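Local coordinates for protein BvnE (Penicillium brevicompactum, PDB 6U9I) that probably acts as an isomerase, a semipinacolase that carries out a stereoselective semipinacol rearrangement in the assembly of fungal brevianamides, at residues L94-S103 and N114-E124. Sequence-based numbering, arbitrary orientation. Where two conformers were deposited one is given.
Sequences LRKVVMHLAS and NEYMVVLTFNE
The imidazole of His100 takes the methyl CE of Met117 over one face as a CH-pi contact, 3.9 Å from the ring centroid, while its rim meets Glu115 OE1 and the carbonyl oxygen of Tyr116 close to the ring plane. His100 NE2 donates to Glu115 OE1 over 2.7 Å, reaching the anti side of a carboxylate whose plane is turned 42° from the ring. Met117 sends CG anti to its own backbone N, then bends at chi2 (69°) and chi3 (65°), folding CE over the ring. The phenol of Tyr116 meets Ser103 at its edge; Ser103 OG and Tyr116 OH share a 2.6 Å hydrogen bond of undecided direction, and Tyr116 OH also bonds Tyr112 OH. At the far end the guanidinium of Arg95 receives the Glu124 backbone oxygen in its plane, 2.9 Å from NE, and NH1 adds a salt bridge to Glu124 OE1 whose hydrogen bond is bent and weak. Replacing Arg95 by an alanine removes both donors and would probably leave the Glu124 carbonyl and carboxylate without their mate and the chain there freer to move. Nearby, Lys96 curls to bring NZ within 2.8 Å of Thr121 OG1.

Between these ends runs a regular antiparallel ladder, the two arms of a beta hairpin. Paired backbone bonds link Val97 with Leu120, Met99 with Val118 and Leu101 with Tyr116. On their face, Met99 CE packs 3.7 Å from Leu120 CD1, and Val97 CG2 meets the Phe122 ring edge.

Helix 14-31 partly covers that face, against Val97 and Phe122. On the other, Met117 packs on its counterpart in the second subunit, and Glu115 OE2 accepts from the backbone N of that subunit's Arg52. Strands 78-82 and 89-91 pair with the outer edge of strand 96-107, and strand 129-136 with strand 110-122.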
# COMPACT_ATOMS: atom_id res chain seq x y z
N LEU A 94 -2.54 -16.84 -3.70
CA LEU A 94 -1.65 -16.51 -2.60
C LEU A 94 -2.37 -16.33 -1.27
O LEU A 94 -1.70 -16.10 -0.25
CB LEU A 94 -0.85 -15.25 -2.94
CG LEU A 94 -0.02 -15.31 -4.22
CD1 LEU A 94 0.85 -14.09 -4.36
CD2 LEU A 94 0.83 -16.59 -4.24
N ARG A 95 -3.71 -16.42 -1.25
CA ARG A 95 -4.50 -16.18 -0.04
C ARG A 95 -4.25 -14.79 0.52
O ARG A 95 -4.19 -14.59 1.74
CB ARG A 95 -4.23 -17.23 1.04
CG ARG A 95 -5.12 -18.46 0.99
CD ARG A 95 -4.92 -19.20 -0.28
NE ARG A 95 -5.45 -20.55 -0.25
CZ ARG A 95 -5.35 -21.37 -1.28
NH1 ARG A 95 -5.84 -22.61 -1.23
NH2 ARG A 95 -4.76 -20.94 -2.39
N LYS A 96 -4.12 -13.80 -0.37
CA LYS A 96 -3.82 -12.44 0.07
C LYS A 96 -4.98 -11.51 -0.27
O LYS A 96 -5.66 -11.69 -1.28
CB LYS A 96 -2.54 -11.92 -0.57
CG LYS A 96 -1.30 -12.64 -0.04
CD LYS A 96 -0.05 -12.05 -0.64
CE LYS A 96 1.15 -12.94 -0.38
NZ LYS A 96 1.68 -12.83 1.02
N VAL A 97 -5.20 -10.53 0.62
CA VAL A 97 -6.17 -9.46 0.39
C VAL A 97 -5.48 -8.13 0.66
O VAL A 97 -4.93 -7.94 1.75
CB VAL A 97 -7.42 -9.60 1.28
CG1 VAL A 97 -8.40 -8.43 0.99
CG2 VAL A 97 -8.09 -10.95 1.04
N VAL A 98 -5.54 -7.21 -0.30
CA VAL A 98 -4.94 -5.89 -0.16
C VAL A 98 -6.05 -4.86 0.01
O VAL A 98 -7.04 -4.90 -0.72
CB VAL A 98 -4.07 -5.54 -1.38
CG1 VAL A 98 -3.48 -4.14 -1.24
CG2 VAL A 98 -2.95 -6.58 -1.52
N MET A 99 -5.89 -3.95 0.97
CA MET A 99 -6.91 -2.93 1.23
C MET A 99 -6.28 -1.58 1.48
O MET A 99 -5.34 -1.45 2.28
CB MET A 99 -7.80 -3.31 2.41
CG MET A 99 -8.68 -4.53 2.11
SD MET A 99 -9.85 -4.90 3.42
CE MET A 99 -8.74 -5.35 4.75
N HIS A 100 -6.83 -0.57 0.82
CA HIS A 100 -6.46 0.82 1.03
C HIS A 100 -7.41 1.38 2.08
O HIS A 100 -8.62 1.44 1.86
CB HIS A 100 -6.60 1.56 -0.30
CG HIS A 100 -6.00 2.93 -0.31
ND1 HIS A 100 -6.27 3.83 -1.32
CD2 HIS A 100 -5.16 3.56 0.55
CE1 HIS A 100 -5.62 4.96 -1.08
NE2 HIS A 100 -4.94 4.82 0.04
N LEU A 101 -6.87 1.75 3.25
CA LEU A 101 -7.68 2.01 4.44
C LEU A 101 -7.44 3.41 4.99
O LEU A 101 -6.34 3.96 4.87
CB LEU A 101 -7.37 1.01 5.56
CG LEU A 101 -7.55 -0.48 5.26
CD1 LEU A 101 -7.16 -1.32 6.48
CD2 LEU A 101 -8.98 -0.81 4.83
N ALA A 102 -8.47 3.94 5.64
CA ALA A 102 -8.37 5.16 6.44
C ALA A 102 -8.69 4.83 7.89
O ALA A 102 -9.62 4.06 8.17
CB ALA A 102 -9.36 6.22 5.93
N SER A 103 -7.92 5.40 8.81
CA SER A 103 -8.21 5.27 10.23
C SER A 103 -8.64 6.62 10.78
O SER A 103 -8.25 7.68 10.29
CB SER A 103 -6.99 4.74 11.01
OG SER A 103 -5.93 5.68 10.97
N ASN A 114 -5.16 8.64 9.88
CA ASN A 114 -4.08 8.05 9.11
C ASN A 114 -4.64 7.31 7.90
O ASN A 114 -5.85 7.17 7.72
CB ASN A 114 -3.22 7.12 9.98
CG ASN A 114 -1.73 7.15 9.62
OD1 ASN A 114 -1.35 7.43 8.48
ND2 ASN A 114 -0.88 6.84 10.59
N GLU A 115 -3.72 6.84 7.06
CA GLU A 115 -4.03 6.18 5.80
C GLU A 115 -3.02 5.06 5.59
O GLU A 115 -1.83 5.25 5.86
CB GLU A 115 -3.98 7.17 4.63
CG GLU A 115 -4.30 6.57 3.26
CD GLU A 115 -4.14 7.57 2.13
OE1 GLU A 115 -4.03 7.15 0.95
OE2 GLU A 115 -4.12 8.79 2.41
N TYR A 116 -3.49 3.90 5.13
CA TYR A 116 -2.63 2.74 5.02
C TYR A 116 -2.92 1.96 3.76
O TYR A 116 -4.05 1.96 3.26
CB TYR A 116 -2.79 1.75 6.19
CG TYR A 116 -3.03 2.39 7.53
CD1 TYR A 116 -4.29 2.89 7.84
CD2 TYR A 116 -2.03 2.47 8.48
CE1 TYR A 116 -4.54 3.47 9.05
CE2 TYR A 116 -2.27 3.06 9.72
CZ TYR A 116 -3.52 3.55 9.99
OH TYR A 116 -3.81 4.13 11.21
N MET A 117 -1.91 1.24 3.28
CA MET A 117 -2.09 0.11 2.38
C MET A 117 -1.73 -1.14 3.17
O MET A 117 -0.58 -1.28 3.62
CB MET A 117 -1.23 0.26 1.12
CG MET A 117 -1.64 -0.63 -0.04
SD MET A 117 -3.23 -0.16 -0.78
CE MET A 117 -2.86 1.46 -1.45
N VAL A 118 -2.69 -2.04 3.34
CA VAL A 118 -2.52 -3.24 4.15
C VAL A 118 -2.54 -4.47 3.24
O VAL A 118 -3.33 -4.54 2.30
CB VAL A 118 -3.63 -3.31 5.23
CG1 VAL A 118 -3.74 -4.70 5.83
CG2 VAL A 118 -3.36 -2.26 6.31
N VAL A 119 -1.65 -5.43 3.52
CA VAL A 119 -1.63 -6.71 2.83
C VAL A 119 -1.88 -7.79 3.88
O VAL A 119 -1.02 -8.02 4.74
CB VAL A 119 -0.32 -6.97 2.09
CG1 VAL A 119 -0.38 -8.32 1.36
CG2 VAL A 119 0.01 -5.82 1.13
N LEU A 120 -3.06 -8.40 3.84
CA LEU A 120 -3.40 -9.53 4.69
C LEU A 120 -3.05 -10.82 3.95
O LEU A 120 -3.40 -10.97 2.77
CB LEU A 120 -4.88 -9.53 5.05
CG LEU A 120 -5.48 -8.25 5.65
CD1 LEU A 120 -6.98 -8.42 5.88
CD2 LEU A 120 -4.81 -7.95 6.96
N THR A 121 -2.38 -11.75 4.62
CA THR A 121 -2.22 -13.10 4.11
C THR A 121 -2.95 -14.05 5.05
O THR A 121 -2.78 -13.95 6.28
CB THR A 121 -0.74 -13.52 4.01
OG1 THR A 121 -0.02 -12.53 3.28
CG2 THR A 121 -0.63 -14.86 3.28
N PHE A 122 -3.74 -14.96 4.50
CA PHE A 122 -4.47 -15.92 5.30
C PHE A 122 -3.85 -17.31 5.14
O PHE A 122 -3.03 -17.55 4.25
CB PHE A 122 -5.95 -15.93 4.92
CG PHE A 122 -6.65 -14.64 5.26
CD1 PHE A 122 -7.21 -14.46 6.52
CD2 PHE A 122 -6.71 -13.60 4.35
CE1 PHE A 122 -7.83 -13.27 6.86
CE2 PHE A 122 -7.34 -12.40 4.68
CZ PHE A 122 -7.90 -12.24 5.93
N ASN A 123 -4.24 -18.21 6.04
CA ASN A 123 -3.85 -19.60 5.90
C ASN A 123 -4.53 -20.20 4.67
O ASN A 123 -5.36 -19.57 4.00
CB ASN A 123 -4.18 -20.37 7.19
CG ASN A 123 -5.69 -20.44 7.48
OD1 ASN A 123 -6.49 -19.81 6.80
ND2 ASN A 123 -6.06 -21.19 8.53
N GLU A 124 -4.19 -21.46 4.37
CA GLU A 124 -4.65 -22.09 3.14
C GLU A 124 -6.17 -22.12 3.05
O GLU A 124 -6.74 -21.95 1.97
CB GLU A 124 -4.10 -23.52 3.03
CG GLU A 124 -4.34 -24.15 1.67
CD GLU A 124 -5.71 -24.80 1.54
OE1 GLU A 124 -6.25 -24.84 0.41
OE2 GLU A 124 -6.25 -25.26 2.57